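Minor capsid protein (Enterobacteria phage PRD1, PDB 1YQ5) forms, as a homotrimer together with proteins P31 and P2, the spike complexes at the five-fold vertices of the capsid and is essential for viral infectivity. Local coordinates at residues L9-S12 with G17-S20; F29-A34 with I136-A141; T42-S47 with I51-G56; I63-K68 with L79-G84; F122-C125 with A130-N133. All coordinates share one frame; numbering follows the deposited sequence.

Overall arrangement
This chain is Domain-2 of the spike protein, a beta jelly-roll of two antiparallel sheets. Contacts 2 and 4 lie near its middle, their centres about 9 Å apart. Strands 135-142 and 59-68, neighbours in one sheet, carry one side of each. Contact 2 brings the segment before strand 35-40 against that sheet, while contact 4 faces it with strand 76-83 of the other. Contacts 1 and 5, centres about 8 Å apart, lie on the same side of the chain's centre, where their loop residues pack together. Contact 3, a hairpin, lies on the opposite side from contact 5, about 24 Å away between centres. Contacts 2 and 4 also reach a second subunit.

Contact 1 (L9-S12 with G17-S20)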
# COMPACT_ATOMS: atom_id res chain seq x y z
N LEU A 9 11.80 -11.31 1.36
CA LEU A 9 11.75 -12.75 1.15
C LEU A 9 10.89 -13.16 -0.04
O LEU A 9 9.94 -12.47 -0.42
CB LEU A 9 11.18 -13.43 2.40
CG LEU A 9 11.75 -13.04 3.77
CD1 LEU A 9 10.87 -13.62 4.86
CD2 LEU A 9 13.18 -13.53 3.90
N MSE A 10 11.23 -14.31 -0.61
CA MSE A 10 10.48 -14.88 -1.71
C MSE A 10 10.02 -16.24 -1.16
O MSE A 10 10.84 -17.09 -0.82
CB MSE A 10 11.37 -15.06 -2.95
CG MSE A 10 10.59 -15.36 -4.23
SE MSE A 10 10.01 -17.20 -4.33
CE MSE A 10 11.73 -17.97 -4.80
N TYR A 11 8.71 -16.40 -1.07
CA TYR A 11 8.07 -17.59 -0.52
C TYR A 11 7.33 -18.36 -1.61
O TYR A 11 6.51 -17.79 -2.33
CB TYR A 11 7.09 -17.12 0.56
CG TYR A 11 6.63 -18.13 1.59
CD1 TYR A 11 7.54 -18.84 2.37
CD2 TYR A 11 5.27 -18.30 1.85
CE1 TYR A 11 7.10 -19.68 3.40
CE2 TYR A 11 4.82 -19.13 2.87
CZ TYR A 11 5.74 -19.82 3.64
OH TYR A 11 5.30 -20.62 4.68
N SER A 12 7.61 -19.65 -1.73
CA SER A 12 6.97 -20.50 -2.74
C SER A 12 6.98 -21.94 -2.25
O SER A 12 7.54 -22.23 -1.19
CB SER A 12 7.74 -20.44 -4.06
OG SER A 12 9.00 -21.08 -3.93
N GLY A 17 7.27 -22.71 1.63
CA GLY A 17 5.83 -22.65 1.79
C GLY A 17 5.11 -23.98 1.75
O GLY A 17 5.69 -24.99 1.34
N PRO A 18 3.85 -24.03 2.20
CA PRO A 18 3.11 -25.29 2.18
C PRO A 18 2.90 -25.77 0.74
O PRO A 18 2.77 -24.96 -0.17
CB PRO A 18 1.80 -24.95 2.89
CG PRO A 18 1.67 -23.47 2.71
CD PRO A 18 3.08 -22.97 2.88
N ALA A 19 2.89 -27.09 0.55
CA ALA A 19 2.70 -27.66 -0.77
C ALA A 19 1.39 -27.14 -1.34
O ALA A 19 1.23 -27.00 -2.55
CB ALA A 19 2.68 -29.19 -0.69
N SER A 20 0.45 -26.84 -0.45
CA SER A 20 -0.84 -26.31 -0.87
C SER A 20 -1.44 -25.45 0.22
O SER A 20 -1.64 -25.91 1.34
CB SER A 20 -1.80 -27.46 -1.21
OG SER A 20 -3.07 -26.95 -1.59
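Tyr11 and Gly17 meet by a CH-pi contact. Gly17 CA sits over one face of the Tyr11 ring, 3.8 Å from the ring centroid and offset toward the rim. Its closest ring atom is Tyr11 CZ, at 3.4 Å. The Tyr11 side chain gets there with CG anti to the backbone N (chi1 -161°), which brings the end of the ring nearer to the 17-20 segment than its root.

Apolar contact continues at Pro18. Its CD lies 4.2 Å from Tyr11 CZ, and the two side chains cross at about a right angle. The approach to the ring is oblique.

One backbone hydrogen bond joins the segments. Gly17 N donates to Ser12 O at 2.9 Å. The donor stands 33° out of the carbonyl plane. This bond closes the short loop that follows strand 5-11.

Polar groups at the margin are tied to other residues. Tyr11 OH is hydrogen-bonded to the backbone O of Asp30. Ser12 OG pairs with Thr15 OG1 inside the loop, and Pro18 O with Tyr134 OH.

The Tyr11 ring thus has its hydroxyl held by a carbonyl and one face covered by Gly17. A residue at position 17 without a side chain lets the backbone come down onto the ring. The contact fastens the loop to the end of the strand through backbone and ring, with no charged group involved.

Contact 2 (F29-A34 with I136-A141); sequences FDLSGA and INITAA
The ring of Phe29 meets the end of Ile136, whose CD1 lies 3.9 Å from Phe29 CE1 and nearly as close to CZ. The methyl comes in obliquely, and the two side chains approach from opposite directions. The same ring also meets the ring of Tyr11, with the planes at about 45°. The other flat group, the carboxylate of Asp30, turns to its own segment. Its OD1 takes two donors from Ser32. The hydroxyl OG comes at 2.6 Å from OD1, on the syn lone pair, and the backbone N of Ser32 at 2.9 Å, nearly in line with the CG-OD1 bond.

This second bond makes an Asx turn. A type I beta turn from Leu31 to Ala34 overlaps it, closed by Ala34 N to Leu31 O at 3.1 Å. The two turns lead the chain into strand 35-40 of the jelly-roll. Phe29 and Leu31, either side of Asp30 in sequence, both direct their side chains toward strand 135-142.

Leu31 and Ile138 meet tip to tip, with Leu31 CD2 at 4.0 Å from Ile138 CD1. In Ile138, CG1 is anti to the carbonyl carbon (chi1 -65°), and the extended second torsion carries CD1 out to the leucine. Contact across the segments is wholly apolar, and all four side chains are buried.

Backbone hydrogen bonds fix the 29-34 segment from outside. Phe29 pairs with Phe122 and Leu31 with Ser47. On strand 135-142, Thr139 and Ala141 pack on Leu106 of a second subunit.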
# COMPACT_ATOMS: atom_id res chain seq x y z
N PHE A 29 2.09 -18.08 8.10
CA PHE A 29 3.19 -18.72 7.39
C PHE A 29 4.48 -18.94 8.18
O PHE A 29 4.93 -18.07 8.92
CB PHE A 29 3.56 -17.89 6.15
CG PHE A 29 2.49 -17.83 5.10
CD1 PHE A 29 2.38 -16.71 4.29
CD2 PHE A 29 1.63 -18.90 4.89
CE1 PHE A 29 1.42 -16.66 3.28
CE2 PHE A 29 0.67 -18.86 3.88
CZ PHE A 29 0.57 -17.73 3.07
N ASP A 30 5.06 -20.12 8.00
CA ASP A 30 6.33 -20.48 8.60
C ASP A 30 7.31 -19.94 7.56
O ASP A 30 7.36 -20.47 6.44
CB ASP A 30 6.46 -22.00 8.69
CG ASP A 30 7.84 -22.45 9.12
OD1 ASP A 30 8.84 -21.79 8.77
OD2 ASP A 30 7.93 -23.49 9.81
N LEU A 31 8.07 -18.91 7.89
CA LEU A 31 9.00 -18.32 6.93
C LEU A 31 10.46 -18.75 7.08
O LEU A 31 11.35 -18.17 6.44
CB LEU A 31 8.91 -16.79 6.98
CG LEU A 31 7.54 -16.17 6.71
CD1 LEU A 31 7.63 -14.65 6.88
CD2 LEU A 31 7.09 -16.52 5.30
N SER A 32 10.71 -19.76 7.90
CA SER A 32 12.08 -20.22 8.12
C SER A 32 12.76 -20.67 6.84
O SER A 32 13.96 -20.46 6.65
CB SER A 32 12.10 -21.37 9.14
OG SER A 32 11.36 -22.48 8.67
N GLY A 33 11.99 -21.28 5.94
CA GLY A 33 12.55 -21.76 4.69
C GLY A 33 12.43 -20.81 3.51
O GLY A 33 12.76 -21.18 2.39
N ALA A 34 11.95 -19.60 3.76
CA ALA A 34 11.80 -18.62 2.69
C ALA A 34 13.17 -18.21 2.16
O ALA A 34 14.16 -18.23 2.89
CB ALA A 34 11.05 -17.39 3.19
N ILE A 136 5.11 -15.68 -3.57
CA ILE A 136 4.79 -14.70 -2.56
C ILE A 136 6.05 -13.95 -2.17
O ILE A 136 7.10 -14.55 -1.93
CB ILE A 136 4.19 -15.38 -1.30
CG1 ILE A 136 2.87 -16.06 -1.68
CG2 ILE A 136 3.97 -14.35 -0.19
CD1 ILE A 136 2.25 -16.86 -0.54
N ASN A 137 5.94 -12.63 -2.13
CA ASN A 137 7.06 -11.79 -1.74
C ASN A 137 6.64 -11.01 -0.51
O ASN A 137 5.55 -10.43 -0.46
CB ASN A 137 7.43 -10.82 -2.87
CG ASN A 137 8.19 -11.51 -3.98
OD1 ASN A 137 9.39 -11.79 -3.86
ND2 ASN A 137 7.50 -11.80 -5.07
N ILE A 138 7.50 -11.02 0.50
CA ILE A 138 7.24 -10.32 1.75
C ILE A 138 8.46 -9.46 2.06
O ILE A 138 9.58 -9.96 2.14
CB ILE A 138 7.00 -11.31 2.90
CG1 ILE A 138 5.72 -12.11 2.63
CG2 ILE A 138 6.92 -10.57 4.22
CD1 ILE A 138 5.49 -13.26 3.59
N THR A 139 8.23 -8.16 2.22
CA THR A 139 9.32 -7.23 2.52
C THR A 139 8.94 -6.30 3.66
O THR A 139 7.85 -5.74 3.68
CB THR A 139 9.66 -6.38 1.28
OG1 THR A 139 10.11 -7.23 0.22
CG2 THR A 139 10.76 -5.37 1.62
N ALA A 140 9.85 -6.15 4.61
CA ALA A 140 9.63 -5.27 5.74
C ALA A 140 10.88 -4.43 5.96
O ALA A 140 12.00 -4.93 5.85
CB ALA A 140 9.31 -6.08 6.99
N ALA A 141 10.68 -3.15 6.25
CA ALA A 141 11.79 -2.25 6.49
C ALA A 141 11.45 -1.29 7.62
O ALA A 141 10.35 -0.75 7.67
CB ALA A 141 12.12 -1.46 5.22

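Contact 3 (T42-S47 with I51-G56)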
# COMPACT_ATOMS: atom_id res chain seq x y z
N THR A 42 20.36 -6.39 11.32
CA THR A 42 19.99 -7.63 11.97
C THR A 42 18.70 -7.53 12.78
O THR A 42 18.35 -8.45 13.52
CB THR A 42 21.10 -8.09 12.92
OG1 THR A 42 21.35 -7.06 13.87
CG2 THR A 42 22.38 -8.37 12.15
N GLY A 43 18.00 -6.41 12.64
CA GLY A 43 16.77 -6.22 13.40
C GLY A 43 15.57 -7.02 12.93
O GLY A 43 14.64 -7.26 13.70
N LEU A 44 15.59 -7.44 11.66
CA LEU A 44 14.49 -8.21 11.09
C LEU A 44 15.01 -9.53 10.53
O LEU A 44 15.83 -9.54 9.62
CB LEU A 44 13.82 -7.41 9.97
CG LEU A 44 13.08 -6.15 10.42
CD1 LEU A 44 12.84 -5.22 9.22
CD2 LEU A 44 11.76 -6.55 11.06
N THR A 45 14.51 -10.63 11.08
CA THR A 45 14.95 -11.95 10.65
C THR A 45 13.78 -12.91 10.46
O THR A 45 12.79 -12.85 11.19
CB THR A 45 15.91 -12.55 11.69
OG1 THR A 45 15.24 -12.62 12.95
CG2 THR A 45 17.14 -11.66 11.85
N LYS A 46 13.90 -13.81 9.48
CA LYS A 46 12.86 -14.78 9.21
C LYS A 46 12.87 -15.89 10.25
O LYS A 46 13.92 -16.25 10.78
CB LYS A 46 13.04 -15.38 7.81
CG LYS A 46 14.36 -16.13 7.61
CD LYS A 46 14.58 -16.49 6.14
CE LYS A 46 15.89 -17.24 5.92
NZ LYS A 46 16.19 -17.44 4.47
N SER A 47 11.69 -16.44 10.54
CA SER A 47 11.58 -17.52 11.51
C SER A 47 10.33 -18.34 11.21
O SER A 47 9.54 -17.98 10.33
CB SER A 47 11.46 -16.96 12.93
OG SER A 47 10.13 -16.56 13.19
N ILE A 51 8.30 -12.88 10.81
CA ILE A 51 9.51 -12.07 10.79
C ILE A 51 9.70 -11.48 12.19
O ILE A 51 8.87 -10.71 12.66
CB ILE A 51 9.45 -10.94 9.75
CG1 ILE A 51 9.40 -11.53 8.34
CG2 ILE A 51 10.67 -10.04 9.89
CD1 ILE A 51 9.38 -10.49 7.24
N GLN A 52 10.79 -11.88 12.84
CA GLN A 52 11.10 -11.43 14.19
C GLN A 52 11.68 -10.02 14.23
O GLN A 52 12.49 -9.64 13.38
CB GLN A 52 12.14 -12.36 14.83
CG GLN A 52 11.80 -13.85 14.83
CD GLN A 52 10.69 -14.19 15.79
OE1 GLN A 52 10.61 -13.62 16.89
NE2 GLN A 52 9.85 -15.14 15.41
N LEU A 53 11.28 -9.25 15.24
CA LEU A 53 11.81 -7.91 15.43
C LEU A 53 12.71 -8.01 16.66
O LEU A 53 12.25 -8.40 17.73
CB LEU A 53 10.69 -6.89 15.70
CG LEU A 53 10.00 -6.28 14.48
CD1 LEU A 53 9.23 -7.36 13.73
CD2 LEU A 53 9.07 -5.17 14.92
N ALA A 54 13.99 -7.68 16.49
CA ALA A 54 14.95 -7.75 17.58
C ALA A 54 14.63 -6.76 18.70
O ALA A 54 14.01 -5.72 18.46
CB ALA A 54 16.36 -7.50 17.05
N ALA A 55 15.05 -7.09 19.91
CA ALA A 55 14.81 -6.23 21.07
C ALA A 55 15.37 -4.84 20.81
O ALA A 55 16.42 -4.69 20.19
CB ALA A 55 15.48 -6.84 22.31
N GLY A 56 14.65 -3.82 21.27
CA GLY A 56 15.09 -2.45 21.09
C GLY A 56 14.74 -1.86 19.74
O GLY A 56 15.12 -0.72 19.45
O HOH W 1 15.27 -10.16 14.45
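Gln52 O is gripped by two donors. Thr45 N lies 3.2 Å from Gln52 O, in the carbonyl plane and on a lone pair. Water 1 donates to Gln52 O at 3.0 Å and is also hydrogen-bonded to Thr45 OG1. Leu44 CA adds a CA-H...O contact to the same oxygen.

The return bond of this hydrogen-bonded antiparallel pair is shorter. Gln52 N gives to Thr45 O at 2.8 Å, nearly in line with the carbonyl bond. Further along, Ala54 N donates to Gly43 O at 2.9 Å. Leu44 with Leu53 and Lys46 with Ile51 are the non-hydrogen-bonded pairs. The result is a beta hairpin whose strands run at 149° to each other.

Its two faces differ. On one, Thr45 OG1 lies 3.6 Å from Gln52 CB, and the threonine hydroxyl sits between the backbone N and the carbonyl carbon (chi1 58°), where it can reach the bridging water. On the other, Leu44 CD2 fits against both Ile51 CG2 and Leu53 CD1, each at 3.8 Å. Leu44 and Leu53 lie side by side and point the same way. Ser47 OG accepts from the backbone of Ala49 and Gly50, which ties down the turn.

Strand 51-53 joins strand 119-126 through backbone hydrogen bonds of Ile51 with Leu120; Leu53 is likewise bonded to Asp118. Strand 44-46 is the outermost of that sheet within this chain. The face with Leu44, Ile51 and Leu53 turns to the opposing sheet, where Leu44 packs on Leu7 and Tyr61. Lys46 NZ crosses to Ala34 O and Thr36 OG1.

Contact 4 (I63-K68 with L79-G84); sequences ITMTVK and LRVKYG
Met65 reaches from strand 59-68 to Leu79 and Arg80, and its end carries most of the contact. The residue is modelled as selenomethionine. Its CB leaves the strand toward the 79-84 segment, and CG stands anti to the backbone N (chi1 172°). The second torsion is also extended, which drives the chain straight across. On the way CG passes close to Ile138 CG1. The selenium SE then lies between Ile138 CD1 and Phe122 CB. At the selenium the chain bends (chi3 57°), and CE is turned onto the facing backbone. CE meets Arg80 O at 3.5 Å and Leu79 CB at 3.9 Å. Val81 CG2 is a looser neighbour of CE at 4.3 Å. CE also lies near Ser123 O, from strand 119-126, beside strand 76-83.

Leu79 answers from its own strand. Its CD2 comes within 3.5 Å of Met65 O. No hydrogen bond crosses between these segments. The strand axes are 8.6 Å apart at closest and run at 153°, far too distant for backbone pairing. This is the interior of a beta sandwich, and Met65 and Leu79 fill part of it.

Strand 59-68 lies between strands 135-142 and 100-109 in one sheet. Strand 76-83 lies between strands 119-126 and 86-93 in the other. The backs of both strands are polar. Arg80 and Lys82 form salt bridges with Asp28. Across the trimer interface, Lys68 pairs with Asp87 of a second subunit, and Thr64 OG1 with the backbone N of its Leu106.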
# COMPACT_ATOMS: atom_id res chain seq x y z
N ILE A 63 5.67 -2.38 5.38
CA ILE A 63 5.51 -3.78 5.05
C ILE A 63 4.68 -4.02 3.79
O ILE A 63 3.68 -3.35 3.56
CB ILE A 63 4.81 -4.50 6.22
CG1 ILE A 63 5.64 -4.32 7.50
CG2 ILE A 63 4.59 -5.96 5.90
CD1 ILE A 63 4.85 -4.55 8.77
N THR A 64 5.12 -4.99 3.00
CA THR A 64 4.41 -5.35 1.78
C THR A 64 4.44 -6.85 1.58
O THR A 64 5.46 -7.50 1.77
CB THR A 64 5.04 -4.71 0.51
OG1 THR A 64 4.85 -3.29 0.54
CG2 THR A 64 4.40 -5.29 -0.75
N MSE A 65 3.29 -7.40 1.22
CA MSE A 65 3.19 -8.82 0.92
C MSE A 65 2.37 -8.92 -0.35
O MSE A 65 1.27 -8.38 -0.43
CB MSE A 65 2.51 -9.61 2.03
CG MSE A 65 2.26 -11.05 1.60
SE MSE A 65 1.66 -12.23 3.00
CE MSE A 65 0.06 -11.22 3.52
N THR A 66 2.92 -9.60 -1.34
CA THR A 66 2.25 -9.78 -2.62
C THR A 66 2.19 -11.25 -3.00
O THR A 66 2.98 -12.06 -2.52
CB THR A 66 2.99 -9.03 -3.75
OG1 THR A 66 4.35 -9.48 -3.80
CG2 THR A 66 2.96 -7.53 -3.50
N VAL A 67 1.24 -11.58 -3.87
CA VAL A 67 1.11 -12.95 -4.33
C VAL A 67 0.60 -13.01 -5.76
O VAL A 67 -0.23 -12.20 -6.17
CB VAL A 67 0.13 -13.78 -3.45
CG1 VAL A 67 -1.26 -13.16 -3.48
CG2 VAL A 67 0.07 -15.21 -3.97
N LYS A 68 1.14 -13.97 -6.50
CA LYS A 68 0.73 -14.26 -7.86
C LYS A 68 0.59 -15.78 -7.88
O LYS A 68 1.49 -16.49 -7.43
CB LYS A 68 1.78 -13.84 -8.90
CG LYS A 68 1.89 -12.34 -9.19
CD LYS A 68 0.54 -11.71 -9.53
CE LYS A 68 -0.21 -12.44 -10.64
NZ LYS A 68 0.49 -12.45 -11.96
N LEU A 79 -5.57 -11.34 2.16
CA LEU A 79 -4.25 -11.15 2.75
C LEU A 79 -4.34 -10.58 4.16
O LEU A 79 -5.20 -9.75 4.45
CB LEU A 79 -3.39 -10.23 1.88
CG LEU A 79 -3.00 -10.79 0.51
CD1 LEU A 79 -4.20 -10.79 -0.41
CD2 LEU A 79 -1.87 -9.95 -0.09
N ARG A 80 -3.44 -11.03 5.02
CA ARG A 80 -3.43 -10.56 6.40
C ARG A 80 -2.04 -10.47 7.00
O ARG A 80 -1.20 -11.36 6.81
CB ARG A 80 -4.28 -11.48 7.28
CG ARG A 80 -4.30 -11.08 8.74
CD ARG A 80 -5.07 -12.11 9.57
NE ARG A 80 -4.29 -13.32 9.80
CZ ARG A 80 -4.81 -14.48 10.17
NH1 ARG A 80 -6.13 -14.61 10.36
NH2 ARG A 80 -4.02 -15.52 10.39
N VAL A 81 -1.81 -9.39 7.74
CA VAL A 81 -0.56 -9.15 8.43
C VAL A 81 -0.94 -8.86 9.88
O VAL A 81 -1.88 -8.10 10.13
CB VAL A 81 0.18 -7.91 7.89
CG1 VAL A 81 1.42 -7.64 8.75
CG2 VAL A 81 0.58 -8.13 6.44
N LYS A 82 -0.23 -9.47 10.82
CA LYS A 82 -0.51 -9.24 12.23
C LYS A 82 0.74 -8.88 13.00
O LYS A 82 1.84 -9.28 12.64
CB LYS A 82 -1.11 -10.49 12.87
CG LYS A 82 -2.37 -11.01 12.19
CD LYS A 82 -2.98 -12.15 12.99
CE LYS A 82 -2.05 -13.34 13.07
NZ LYS A 82 -2.55 -14.38 14.03
N TYR A 83 0.55 -8.09 14.05
CA TYR A 83 1.64 -7.72 14.94
C TYR A 83 1.00 -7.42 16.29
O TYR A 83 0.21 -6.48 16.42
CB TYR A 83 2.41 -6.48 14.47
CG TYR A 83 3.63 -6.26 15.34
CD1 TYR A 83 4.76 -7.07 15.20
CD2 TYR A 83 3.61 -5.33 16.38
CE1 TYR A 83 5.84 -6.96 16.08
CE2 TYR A 83 4.68 -5.22 17.27
CZ TYR A 83 5.79 -6.04 17.12
OH TYR A 83 6.83 -5.96 18.00
N GLY A 84 1.34 -8.22 17.29
CA GLY A 84 0.76 -8.01 18.60
C GLY A 84 -0.75 -8.15 18.51
O GLY A 84 -1.26 -9.05 17.84

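Contact 5 (F122-C125 with A130-N133)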
# COMPACT_ATOMS: atom_id res chain seq x y z
N PHE A 122 2.39 -13.35 8.86
CA PHE A 122 1.81 -13.20 7.53
C PHE A 122 0.97 -14.40 7.10
O PHE A 122 1.29 -15.55 7.43
CB PHE A 122 2.91 -12.99 6.49
CG PHE A 122 3.80 -11.81 6.77
CD1 PHE A 122 4.83 -11.90 7.71
CD2 PHE A 122 3.60 -10.60 6.10
CE1 PHE A 122 5.65 -10.80 7.97
CE2 PHE A 122 4.41 -9.50 6.36
CZ PHE A 122 5.44 -9.60 7.30
N SER A 123 -0.09 -14.12 6.35
CA SER A 123 -0.96 -15.17 5.83
C SER A 123 -1.82 -14.66 4.69
O SER A 123 -2.14 -13.47 4.61
CB SER A 123 -1.87 -15.72 6.93
OG SER A 123 -2.59 -16.85 6.45
N LEU A 124 -2.18 -15.58 3.80
CA LEU A 124 -3.04 -15.25 2.67
C LEU A 124 -3.59 -16.55 2.10
O LEU A 124 -3.11 -17.63 2.42
CB LEU A 124 -2.25 -14.48 1.60
CG LEU A 124 -1.07 -15.13 0.86
CD1 LEU A 124 -1.58 -16.20 -0.10
CD2 LEU A 124 -0.32 -14.06 0.08
N CYS A 125 -4.62 -16.42 1.26
CA CYS A 125 -5.25 -17.57 0.63
C CYS A 125 -6.16 -17.00 -0.43
O CYS A 125 -6.20 -15.79 -0.64
CB CYS A 125 -6.11 -18.35 1.62
SG CYS A 125 -7.69 -17.49 2.05
N ALA A 130 -7.53 -23.68 -3.40
CA ALA A 130 -6.22 -23.84 -2.78
C ALA A 130 -5.15 -23.25 -3.71
O ALA A 130 -5.36 -23.16 -4.91
CB ALA A 130 -5.94 -25.31 -2.52
N LEU A 131 -4.02 -22.86 -3.14
CA LEU A 131 -2.93 -22.29 -3.93
C LEU A 131 -1.73 -23.24 -3.88
O LEU A 131 -1.23 -23.54 -2.80
CB LEU A 131 -2.52 -20.92 -3.39
CG LEU A 131 -3.61 -19.86 -3.28
CD1 LEU A 131 -3.02 -18.58 -2.70
CD2 LEU A 131 -4.21 -19.59 -4.66
N SER A 132 -1.27 -23.71 -5.03
CA SER A 132 -0.13 -24.61 -5.08
C SER A 132 0.84 -24.21 -6.20
O SER A 132 1.67 -25.01 -6.61
CB SER A 132 -0.59 -26.05 -5.29
OG SER A 132 -1.27 -26.19 -6.52
N ASN A 133 0.71 -22.98 -6.67
CA ASN A 133 1.56 -22.47 -7.75
C ASN A 133 1.72 -20.97 -7.50
O ASN A 133 1.47 -20.15 -8.39
CB ASN A 133 0.89 -22.73 -9.10
CG ASN A 133 1.60 -22.06 -10.25
OD1 ASN A 133 2.83 -22.08 -10.34
ND2 ASN A 133 0.83 -21.46 -11.16
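Leu124 and Leu131 touch through single methyl groups, with Leu124 CD1 lying 3.8 Å from Leu131 CD1. The side chains cross at about a right angle. The same CD1 of Leu131 also rests 4.1 Å from Cys125 CA, so one branch of the leucine covers both the neighbouring side chain and the strand backbone. There is no hydrogen bond between the two segments, and the touching residues are all buried.

The torsions account for the meeting. Leu131 sends its CB toward the strand, with CG anti to the carbonyl carbon (chi1 -56°) and an extended second torsion. Leu124 has chi1 at 64°, which swings its end round to the 130-133 loop.

The next shell holds both leucines. Leu124 CD2 lies against Val67 CB, and Leu124 also packs on Leu79 and Ile136. Leu131 packs on Tyr77 and Asn69, and its backbone is hydrogen-bonded to Ile21. Further along the loop, Asn133 ND2 is held by Thr71 OG1. Loops from three parts of the chain therefore converge here, and Leu131 probably helps to cover this end of the hydrophobic core.

The 130-133 segment belongs to the connection between strand 119-126 of one sheet and strand 135-142 of the other. Strand 119-126 runs between strands 51-53 and 76-83. Its pairing with the latter includes the backbone hydrogen bonding of Ser123 with Arg80 and of Cys125 with Leu78.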